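Local coordinates for protein flavin-dependent thymidylate synthase (Thermus thermophilus, PDB 6J61) that probably catalyses the reductive methylation of dUMP to dTMP, with methylenetetrahydrofolate as methyl donor and NADPH and bound FAD as the reducing system, at residues A[19-24]-A[63-68]; A[100-105]-A[161-166]; A[47-52]-A[209-214]. One frame throughout, in Å; residues are numbered along the deposited sequence.

Interaction 1 (A[19-24]-A[63-68])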
loop_
_atom_site.group_PDB
_atom_site.type_symbol
_atom_site.label_atom_id
_atom_site.label_comp_id
_atom_site.label_asym_id
_atom_site.label_seq_id
_atom_site.Cartn_x
_atom_site.Cartn_y
_atom_site.Cartn_z
ATOM N N ASP A 19 -7.436 -17.456 11.470
ATOM C CA ASP A 19 -7.696 -18.155 10.206
ATOM C C ASP A 19 -6.434 -18.210 9.357
ATOM O O ASP A 19 -5.423 -17.589 9.692
ATOM C CB ASP A 19 -8.813 -17.474 9.412
ATOM C CG ASP A 19 -9.463 -18.408 8.391
ATOM O OD1 ASP A 19 -9.034 -19.579 8.295
ATOM O OD2 ASP A 19 -10.409 -17.982 7.685
ATOM N N GLN A 20 -6.493 -18.954 8.258
ATOM C CA GLN A 20 -5.355 -19.090 7.375
ATOM C C GLN A 20 -5.833 -19.455 5.979
ATOM O O GLN A 20 -6.638 -20.364 5.821
ATOM C CB GLN A 20 -4.421 -20.183 7.904
ATOM C CG GLN A 20 -3.064 -20.245 7.226
ATOM C CD GLN A 20 -2.328 -21.560 7.463
ATOM O OE1 GLN A 20 -2.239 -22.055 8.593
ATOM N NE2 GLN A 20 -1.777 -22.124 6.389
ATOM N N MET A 21 -5.346 -18.745 4.966
ATOM C CA MET A 21 -5.720 -19.040 3.588
ATOM C C MET A 21 -4.516 -19.574 2.815
ATOM O O MET A 21 -3.604 -18.823 2.462
ATOM C CB MET A 21 -6.264 -17.793 2.872
ATOM C CG MET A 21 -6.654 -18.083 1.430
ATOM S SD MET A 21 -7.276 -16.693 0.482
ATOM C CE MET A 21 -5.789 -15.894 0.143
ATOM N N GLY A 22 -4.519 -20.878 2.566
ATOM C CA GLY A 22 -3.439 -21.502 1.826
ATOM C C GLY A 22 -2.248 -21.901 2.662
ATOM O O GLY A 22 -2.066 -21.416 3.783
ATOM N N ASP A 23 -1.444 -22.811 2.114
ATOM C CA ASP A 23 -0.219 -23.293 2.759
ATOM C C ASP A 23 0.840 -23.395 1.665
ATOM O O ASP A 23 0.677 -22.775 0.606
ATOM C CB ASP A 23 -0.435 -24.662 3.435
ATOM C CG ASP A 23 -0.969 -25.740 2.477
ATOM O OD1 ASP A 23 -0.830 -25.608 1.237
ATOM O OD2 ASP A 23 -1.521 -26.746 2.981
ATOM N N ASP A 24 1.899 -24.173 1.898
ATOM C CA ASP A 24 2.977 -24.320 0.905
ATOM C C ASP A 24 2.458 -24.603 -0.504
ATOM O O ASP A 24 3.039 -24.141 -1.488
ATOM C CB ASP A 24 3.960 -25.440 1.293
ATOM C CG ASP A 24 4.767 -25.117 2.542
ATOM O OD1 ASP A 24 5.226 -23.968 2.667
ATOM O OD2 ASP A 24 4.957 -26.017 3.398
ATOM N N MET A 63 0.035 -15.044 -1.843
ATOM C CA MET A 63 -1.200 -15.795 -2.007
ATOM C C MET A 63 -1.567 -16.577 -0.762
ATOM O O MET A 63 -2.580 -17.275 -0.741
ATOM C CB MET A 63 -1.125 -16.741 -3.206
ATOM C CG MET A 63 -1.050 -16.040 -4.561
ATOM S SD MET A 63 -2.226 -14.687 -4.699
ATOM C CE MET A 63 -1.801 -13.946 -6.271
ATOM N N VAL A 64 -0.742 -16.463 0.273
ATOM C CA VAL A 64 -0.977 -17.132 1.548
ATOM C C VAL A 64 -1.237 -16.039 2.585
ATOM O O VAL A 64 -0.493 -15.063 2.649
ATOM C CB VAL A 64 0.252 -17.971 1.958
ATOM C CG1 VAL A 64 0.131 -18.423 3.411
ATOM C CG2 VAL A 64 0.384 -19.174 1.024
ATOM N N VAL A 65 -2.288 -16.182 3.389
ATOM C CA VAL A 65 -2.600 -15.153 4.385
ATOM C C VAL A 65 -2.879 -15.701 5.782
ATOM O O VAL A 65 -3.479 -16.754 5.941
ATOM C CB VAL A 65 -3.822 -14.293 3.932
ATOM C CG1 VAL A 65 -4.129 -13.204 4.958
ATOM C CG2 VAL A 65 -3.538 -13.665 2.583
ATOM N N PHE A 66 -2.414 -14.973 6.792
ATOM C CA PHE A 66 -2.620 -15.344 8.191
ATOM C C PHE A 66 -3.371 -14.221 8.908
ATOM O O PHE A 66 -3.169 -13.036 8.628
ATOM C CB PHE A 66 -1.280 -15.595 8.908
ATOM C CG PHE A 66 -0.600 -16.872 8.504
ATOM C CD1 PHE A 66 -0.032 -17.014 7.238
ATOM C CD2 PHE A 66 -0.550 -17.953 9.378
ATOM C CE1 PHE A 66 0.576 -18.216 6.853
ATOM C CE2 PHE A 66 0.055 -19.157 8.996
ATOM C CZ PHE A 66 0.616 -19.288 7.739
ATOM N N LYS A 67 -4.247 -14.606 9.828
ATOM C CA LYS A 67 -5.034 -13.657 10.600
ATOM C C LYS A 67 -4.899 -14.030 12.073
ATOM O O LYS A 67 -5.261 -15.131 12.471
ATOM C CB LYS A 67 -6.496 -13.707 10.145
ATOM C CG LYS A 67 -7.404 -12.711 10.845
ATOM C CD LYS A 67 -8.665 -12.385 10.033
ATOM C CE LYS A 67 -9.561 -13.606 9.803
ATOM N NZ LYS A 67 -10.849 -13.236 9.138
ATOM N N PHE A 68 -4.363 -13.118 12.877
ATOM C CA PHE A 68 -4.172 -13.393 14.296
ATOM C C PHE A 68 -4.989 -12.519 15.245
ATOM O O PHE A 68 -5.463 -11.441 14.883
ATOM C CB PHE A 68 -2.694 -13.236 14.691
ATOM C CG PHE A 68 -1.742 -14.097 13.897
ATOM C CD1 PHE A 68 -1.305 -13.698 12.638
ATOM C CD2 PHE A 68 -1.252 -15.288 14.428
ATOM C CE1 PHE A 68 -0.392 -14.468 11.923
ATOM C CE2 PHE A 68 -0.335 -16.062 13.711
ATOM C CZ PHE A 68 0.094 -15.647 12.458
#

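Interaction 2 (A[100-105]-A[161-166])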
loop_
_atom_site.group_PDB
_atom_site.type_symbol
_atom_site.label_atom_id
_atom_site.label_comp_id
_atom_site.label_asym_id
_atom_site.label_seq_id
_atom_site.Cartn_x
_atom_site.Cartn_y
_atom_site.Cartn_z
ATOM N N GLU A 100 -8.210 -3.405 33.491
ATOM C CA GLU A 100 -7.011 -3.034 34.238
ATOM C C GLU A 100 -5.903 -4.080 34.133
ATOM O O GLU A 100 -5.496 -4.681 35.136
ATOM C CB GLU A 100 -7.330 -2.809 35.716
ATOM C CG GLU A 100 -6.135 -2.257 36.470
ATOM C CD GLU A 100 -6.306 -2.297 37.960
ATOM O OE1 GLU A 100 -7.254 -1.663 38.467
ATOM O OE2 GLU A 100 -5.487 -2.963 38.627
ATOM N N GLU A 101 -5.417 -4.302 32.919
ATOM C CA GLU A 101 -4.357 -5.268 32.723
ATOM C C GLU A 101 -3.100 -4.551 32.266
ATOM O O GLU A 101 -3.105 -3.828 31.272
ATOM C CB GLU A 101 -4.786 -6.317 31.701
ATOM C CG GLU A 101 -5.836 -7.278 32.233
ATOM C CD GLU A 101 -6.374 -8.208 31.162
ATOM O OE1 GLU A 101 -7.053 -9.189 31.518
ATOM O OE2 GLU A 101 -6.127 -7.957 29.964
ATOM N N PHE A 102 -2.024 -4.744 33.015
ATOM C CA PHE A 102 -0.765 -4.112 32.687
ATOM C C PHE A 102 0.370 -5.100 32.553
ATOM O O PHE A 102 0.398 -6.134 33.215
ATOM C CB PHE A 102 -0.390 -3.080 33.745
ATOM C CG PHE A 102 -1.376 -1.971 33.876
ATOM C CD1 PHE A 102 -2.550 -2.152 34.597
ATOM C CD2 PHE A 102 -1.136 -0.742 33.279
ATOM C CE1 PHE A 102 -3.472 -1.120 34.725
ATOM C CE2 PHE A 102 -2.050 0.298 33.398
ATOM C CZ PHE A 102 -3.221 0.109 34.126
ATOM N N TYR A 103 1.308 -4.761 31.683
ATOM C CA TYR A 103 2.475 -5.587 31.459
ATOM C C TYR A 103 3.543 -5.283 32.507
ATOM O O TYR A 103 4.134 -4.201 32.514
ATOM C CB TYR A 103 3.054 -5.324 30.074
ATOM C CG TYR A 103 4.504 -5.705 29.964
ATOM C CD1 TYR A 103 4.910 -7.028 30.160
ATOM C CD2 TYR A 103 5.472 -4.749 29.665
ATOM C CE1 TYR A 103 6.247 -7.395 30.059
ATOM C CE2 TYR A 103 6.818 -5.101 29.563
ATOM C CZ TYR A 103 7.199 -6.428 29.758
ATOM O OH TYR A 103 8.521 -6.793 29.622
ATOM N N GLU A 104 3.788 -6.236 33.397
ATOM C CA GLU A 104 4.806 -6.039 34.407
ATOM C C GLU A 104 5.991 -6.910 34.009
ATOM O O GLU A 104 5.919 -8.132 34.028
ATOM C CB GLU A 104 4.249 -6.400 35.789
ATOM C CG GLU A 104 3.082 -5.502 36.199
ATOM C CD GLU A 104 2.646 -5.696 37.651
ATOM O OE1 GLU A 104 3.506 -5.590 38.553
ATOM O OE2 GLU A 104 1.438 -5.938 37.890
ATOM N N PRO A 105 7.098 -6.275 33.617
ATOM C CA PRO A 105 8.301 -6.990 33.201
ATOM C C PRO A 105 8.827 -7.978 34.229
ATOM O O PRO A 105 8.573 -7.848 35.424
ATOM C CB PRO A 105 9.288 -5.863 32.927
ATOM C CG PRO A 105 8.878 -4.821 33.912
ATOM C CD PRO A 105 7.378 -4.842 33.788
ATOM N N PRO A 161 -1.108 4.516 31.391
ATOM C CA PRO A 161 0.238 4.292 30.850
ATOM C C PRO A 161 0.299 3.415 29.592
ATOM O O PRO A 161 -0.646 2.684 29.278
ATOM C CB PRO A 161 0.975 3.677 32.036
ATOM C CG PRO A 161 -0.089 2.897 32.701
ATOM C CD PRO A 161 -1.249 3.861 32.700
ATOM N N LEU A 162 1.431 3.490 28.895
ATOM C CA LEU A 162 1.664 2.744 27.656
ATOM C C LEU A 162 1.773 1.230 27.829
ATOM O O LEU A 162 1.694 0.489 26.851
ATOM C CB LEU A 162 2.927 3.275 26.957
ATOM C CG LEU A 162 2.874 4.730 26.465
ATOM C CD1 LEU A 162 4.223 5.190 25.954
ATOM C CD2 LEU A 162 1.836 4.839 25.374
ATOM N N ASN A 163 1.950 0.763 29.061
ATOM C CA ASN A 163 2.054 -0.678 29.293
ATOM C C ASN A 163 0.677 -1.336 29.409
ATOM O O ASN A 163 0.567 -2.537 29.653
ATOM C CB ASN A 163 2.876 -0.959 30.550
ATOM C CG ASN A 163 2.202 -0.460 31.810
ATOM O OD1 ASN A 163 1.393 0.472 31.779
ATOM N ND2 ASN A 163 2.547 -1.067 32.933
ATOM N N LEU A 164 -0.371 -0.537 29.238
ATOM C CA LEU A 164 -1.731 -1.046 29.294
ATOM C C LEU A 164 -1.844 -2.086 28.184
ATOM O O LEU A 164 -1.299 -1.894 27.101
ATOM C CB LEU A 164 -2.732 0.086 29.024
ATOM C CG LEU A 164 -4.194 -0.360 29.162
ATOM C CD1 LEU A 164 -4.547 -0.367 30.646
ATOM C CD2 LEU A 164 -5.132 0.553 28.397
ATOM N N TYR A 165 -2.527 -3.192 28.440
ATOM C CA TYR A 165 -2.681 -4.200 27.406
ATOM C C TYR A 165 -3.777 -3.774 26.446
ATOM O O TYR A 165 -4.625 -2.951 26.791
ATOM C CB TYR A 165 -3.038 -5.547 28.024
ATOM C CG TYR A 165 -1.840 -6.419 28.294
ATOM C CD1 TYR A 165 -1.289 -7.209 27.281
ATOM C CD2 TYR A 165 -1.230 -6.436 29.558
ATOM C CE1 TYR A 165 -0.163 -7.988 27.513
ATOM C CE2 TYR A 165 -0.099 -7.210 29.803
ATOM C CZ TYR A 165 0.431 -7.984 28.772
ATOM O OH TYR A 165 1.561 -8.734 28.989
ATOM N N THR A 166 -3.756 -4.332 25.240
ATOM C CA THR A 166 -4.759 -4.029 24.226
ATOM C C THR A 166 -4.867 -5.225 23.288
ATOM O O THR A 166 -3.933 -6.015 23.179
ATOM C CB THR A 166 -4.380 -2.762 23.422
ATOM O OG1 THR A 166 -5.357 -2.533 22.398
ATOM C CG2 THR A 166 -3.007 -2.922 22.781
#

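Interaction 3 (A[47-52]-A[209-214])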
loop_
_atom_site.group_PDB
_atom_site.type_symbol
_atom_site.label_atom_id
_atom_site.label_comp_id
_atom_site.label_asym_id
_atom_site.label_seq_id
_atom_site.Cartn_x
_atom_site.Cartn_y
_atom_site.Cartn_z
ATOM N N ALA A 47 11.752 -27.277 -3.988
ATOM C CA ALA A 47 12.724 -26.696 -4.899
ATOM C C ALA A 47 12.190 -25.405 -5.527
ATOM O O ALA A 47 12.910 -24.404 -5.591
ATOM C CB ALA A 47 13.094 -27.708 -5.991
ATOM N N LEU A 48 10.939 -25.429 -5.991
ATOM C CA LEU A 48 10.333 -24.248 -6.600
ATOM C C LEU A 48 10.202 -23.164 -5.534
ATOM O O LEU A 48 10.537 -22.004 -5.760
ATOM C CB LEU A 48 8.935 -24.557 -7.147
ATOM C CG LEU A 48 8.434 -23.812 -8.404
ATOM C CD1 LEU A 48 6.904 -23.788 -8.405
ATOM C CD2 LEU A 48 8.979 -22.395 -8.457
ATOM N N ILE A 49 9.714 -23.539 -4.364
ATOM C CA ILE A 49 9.555 -22.556 -3.324
ATOM C C ILE A 49 10.900 -21.962 -2.938
ATOM O O ILE A 49 11.009 -20.765 -2.689
ATOM C CB ILE A 49 8.848 -23.158 -2.103
ATOM C CG1 ILE A 49 7.369 -23.391 -2.446
ATOM C CG2 ILE A 49 9.001 -22.232 -0.907
ATOM C CD1 ILE A 49 6.555 -24.062 -1.347
ATOM N N ASP A 50 11.932 -22.795 -2.907
ATOM C CA ASP A 50 13.258 -22.314 -2.556
ATOM C C ASP A 50 13.710 -21.302 -3.595
ATOM O O ASP A 50 14.270 -20.260 -3.271
ATOM C CB ASP A 50 14.264 -23.452 -2.535
ATOM C CG ASP A 50 15.614 -22.995 -2.054
ATOM O OD1 ASP A 50 15.778 -22.865 -0.820
ATOM O OD2 ASP A 50 16.499 -22.732 -2.900
ATOM N N TYR A 51 13.457 -21.628 -4.853
ATOM C CA TYR A 51 13.831 -20.775 -5.964
ATOM C C TYR A 51 13.166 -19.389 -5.895
ATOM O O TYR A 51 13.828 -18.360 -6.085
ATOM C CB TYR A 51 13.473 -21.490 -7.277
ATOM C CG TYR A 51 13.713 -20.681 -8.529
ATOM C CD1 TYR A 51 12.833 -19.674 -8.908
ATOM C CD2 TYR A 51 14.849 -20.892 -9.313
ATOM C CE1 TYR A 51 13.074 -18.892 -10.023
ATOM C CE2 TYR A 51 15.103 -20.113 -10.437
ATOM C CZ TYR A 51 14.207 -19.113 -10.781
ATOM O OH TYR A 51 14.441 -18.322 -11.875
ATOM N N LEU A 52 11.862 -19.367 -5.622
ATOM C CA LEU A 52 11.110 -18.114 -5.552
ATOM C C LEU A 52 11.639 -17.179 -4.465
ATOM O O LEU A 52 11.700 -15.970 -4.647
ATOM C CB LEU A 52 9.621 -18.408 -5.312
ATOM C CG LEU A 52 8.870 -19.178 -6.408
ATOM C CD1 LEU A 52 7.462 -19.499 -5.937
ATOM C CD2 LEU A 52 8.835 -18.361 -7.682
ATOM N N PRO A 209 5.770 -25.034 6.557
ATOM C CA PRO A 209 7.136 -25.550 6.717
ATOM C C PRO A 209 8.097 -25.417 5.526
ATOM O O PRO A 209 9.281 -25.145 5.721
ATOM C CB PRO A 209 6.910 -27.004 7.155
ATOM C CG PRO A 209 5.556 -27.342 6.591
ATOM C CD PRO A 209 4.779 -26.086 6.870
ATOM N N LEU A 210 7.620 -25.604 4.303
ATOM C CA LEU A 210 8.541 -25.458 3.180
ATOM C C LEU A 210 8.945 -23.991 3.035
ATOM O O LEU A 210 10.132 -23.657 3.037
ATOM C CB LEU A 210 7.921 -25.971 1.872
ATOM C CG LEU A 210 7.618 -27.472 1.796
ATOM C CD1 LEU A 210 7.254 -27.838 0.364
ATOM C CD2 LEU A 210 8.828 -28.279 2.262
ATOM N N ALA A 211 7.951 -23.114 2.925
ATOM C CA ALA A 211 8.220 -21.693 2.787
ATOM C C ALA A 211 9.117 -21.240 3.934
ATOM O O ALA A 211 10.073 -20.480 3.738
ATOM C CB ALA A 211 6.925 -20.912 2.802
ATOM N N TRP A 212 8.806 -21.718 5.134
ATOM C CA TRP A 212 9.593 -21.352 6.284
ATOM C C TRP A 212 11.029 -21.862 6.144
ATOM O O TRP A 212 11.981 -21.191 6.564
ATOM C CB TRP A 212 8.964 -21.898 7.571
ATOM C CG TRP A 212 9.847 -21.627 8.750
ATOM C CD1 TRP A 212 10.894 -22.392 9.181
ATOM C CD2 TRP A 212 9.870 -20.438 9.543
ATOM N NE1 TRP A 212 11.573 -21.748 10.181
ATOM C CE2 TRP A 212 10.965 -20.545 10.426
ATOM C CE3 TRP A 212 9.074 -19.290 9.590
ATOM C CZ2 TRP A 212 11.285 -19.546 11.346
ATOM C CZ3 TRP A 212 9.392 -18.294 10.507
ATOM C CH2 TRP A 212 10.489 -18.429 11.371
ATOM N N ALA A 213 11.189 -23.049 5.567
ATOM C CA ALA A 213 12.526 -23.598 5.401
ATOM C C ALA A 213 13.332 -22.627 4.554
ATOM O O ALA A 213 14.458 -22.280 4.897
ATOM C CB ALA A 213 12.470 -24.957 4.729
ATOM N N ALA A 214 12.745 -22.179 3.458
ATOM C CA ALA A 214 13.417 -21.247 2.573
ATOM C C ALA A 214 13.717 -19.939 3.309
ATOM O O ALA A 214 14.828 -19.402 3.229
ATOM C CB ALA A 214 12.539 -20.972 1.342
#

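Interaction 1 (A[19-24]-A[63-68])
Met-21 and Val-65 face each other as a hydrogen-bonded pair where strand 13-21 runs antiparallel to strand 65-73. Met-21 N donates to Val-65 O at 2.9 Å, in the carbonyl plane. Val-65 N returns a bond to Met-21 O at 3.1 Å. Asp-19 and Lys-67 make the next hydrogen-bonded pair, held less firmly. Lys-67 N reaches Asp-19 O at 3.2 Å from above the carbonyl plane, and the bond from Asp-19 N to Lys-67 O is weak. Between them lies the non-hydrogen-bonded pair of Gln-20 and Phe-66. Here Gln-20 CA makes a CA-H...O contact of 3.3 Å with Val-65 O.

The Gln-20 side chain lies over one face of the Phe-66 ring. Its CG makes a CH-pi contact, 3.9 Å from the ring centroid. With CG anti to the backbone N (chi1 -169°) and the chain extended, the amide is carried on across the ring. Amide and ring stack with their planes 15° apart. Both ends of the amide are satisfied: NE2 donates to Gly-22 O at 2.7 Å, and OE1 accepts from Arg-207 NE. These two bonds fix its rotation. Asp-19 OD1 accepts the N-H of Gln-20. Asp-19 OD2 and Lys-67 NZ stay 5.0 Å apart, and NZ bonds instead to Met-63 O of a second subunit. Asp-23 OD1 takes Arg-25 N as the N-cap of helix 24-32.

Strand 65-73 is the central strand of the antiparallel sheet, with strand 165-173 on its other edge, where Phe-66 bonds to Gln-172 through the backbone. Phe-66 also touches helices 174-184 and 191-207. Val-64 packs on helix 24-32 and on Leu-174. The face with Met-21 and Lys-67 meets the second subunit.

Interaction 2 (A[100-105]-A[161-166])
A type I beta turn from Pro-161 to Leu-164 leads into strand 165-173 of the antiparallel sheet, and the loop residues Glu-101 to Tyr-103 pair with it. The pairing is a single backbone bridge between Phe-102 and Leu-164. It rests on two bonds: Tyr-165 N to Glu-101 O at 3.0 Å, and Tyr-103 N to Asn-163 O at 3.1 Å. Leu-164 N closes the turn on Pro-161 O.

The Phe-102 ring packs beside the turn. Leu-164 CD1 lies over one face, 4.1 Å from the ring centroid, as a CH-pi contact. Pro-161 CG and Asn-163 OD1 come up to the ring edge, near its plane. The Asn-163 amide is turned 49° from the ring. Its chi1 of 65° sets CG between the backbone N and the carbonyl carbon, and this brings the amide to Phe-102. ND2 has a weak bond to Gln-136 OE1.

Tyr-165 lies along the loop backbone. The edge of its ring meets Glu-101 O and Phe-102 C, and CE2 is 3.7 Å from Tyr-103 CB. Its hydroxyl is bonded to Asp-11 OD1 and Lys-12 N. Glu-101 OE2 forms a salt bridge with Lys-71 of strand 65-73. Helix 132-148 covers Phe-102 through Gln-136, helix 74-80 touches Leu-164 through Ile-74, and Met-158 of a third subunit packs on Tyr-103 and Pro-161.

Interaction 3 (A[47-52]-A[209-214])
Ile-49 reaches across from helix 42-54 to helix 209-220 and makes most of this contact. Its CB points toward the other helix and splits there into two branches. CG2 is the shorter one. It is anti to the backbone N and meets the backbone of Ala-211, with CA at 3.8 Å and N at 4.1 Å. The same methyl lies 4.4 Å from Ala-214 CB, one turn further along from Leu-210. The longer branch starts at CG1, which lies beside the backbone N and anti to the carbonyl carbon (chi1 -72°). CG1 passes the side chain on to CD1 in an extended step. CD1 ends at Leu-210 CB, 4.0 Å away, where the two side chains cross at about a right angle. CD1 also packs against the carbonyl O of Asp-24.

The arrangement is plain packing of two helices. Their axes approach to 8.9 Å and cross at -42°, with both chains running in broadly the same direction. At Ala-211 the Ile-49 methyl lies against the backbone; at Ala-214 it meets the CB. The small alanine side chains are consistent with this close approach. One residue on, Asp-50 brings its own backbone to Ala-214: its CA is 4.2 Å from Ala-214 CB. The carboxylate of Asp-50 bonds elsewhere. OD1 takes His-218 NE2 of helix 209-220, and OD2 forms a salt bridge with Arg-54. Phe-61 also touches Ile-49, while Ala-211 packs on Ile-27 of helix 24-32 and on Leu-174 and Phe-178 of helix 174-184.

In the fold
From the N terminus, the chain passes strand 6-9 and then strand 13-21, whose end enters interaction 1. Helices 24-32 and 42-54 then follow, the second carrying residues 47-52, before strand 65-73 closes the loop of interaction 1. Interaction 2 opens at residues 100-105 and closes at 161-166, the start of strand 165-173. Residues 209-214 close interaction 3, so its loop encloses interaction 2 and crosses interaction 1. Interactions 1 and 2 reach neighbouring strands of one sheet, about 30 Å apart between centres. Interactions 1 and 3 touch: the Asp-24 carboxylate probably bonds to Leu-210 N and Ala-211 N at the start of helix 209-220. Interactions 2 and 3 lie on opposite sides of the chain's centre.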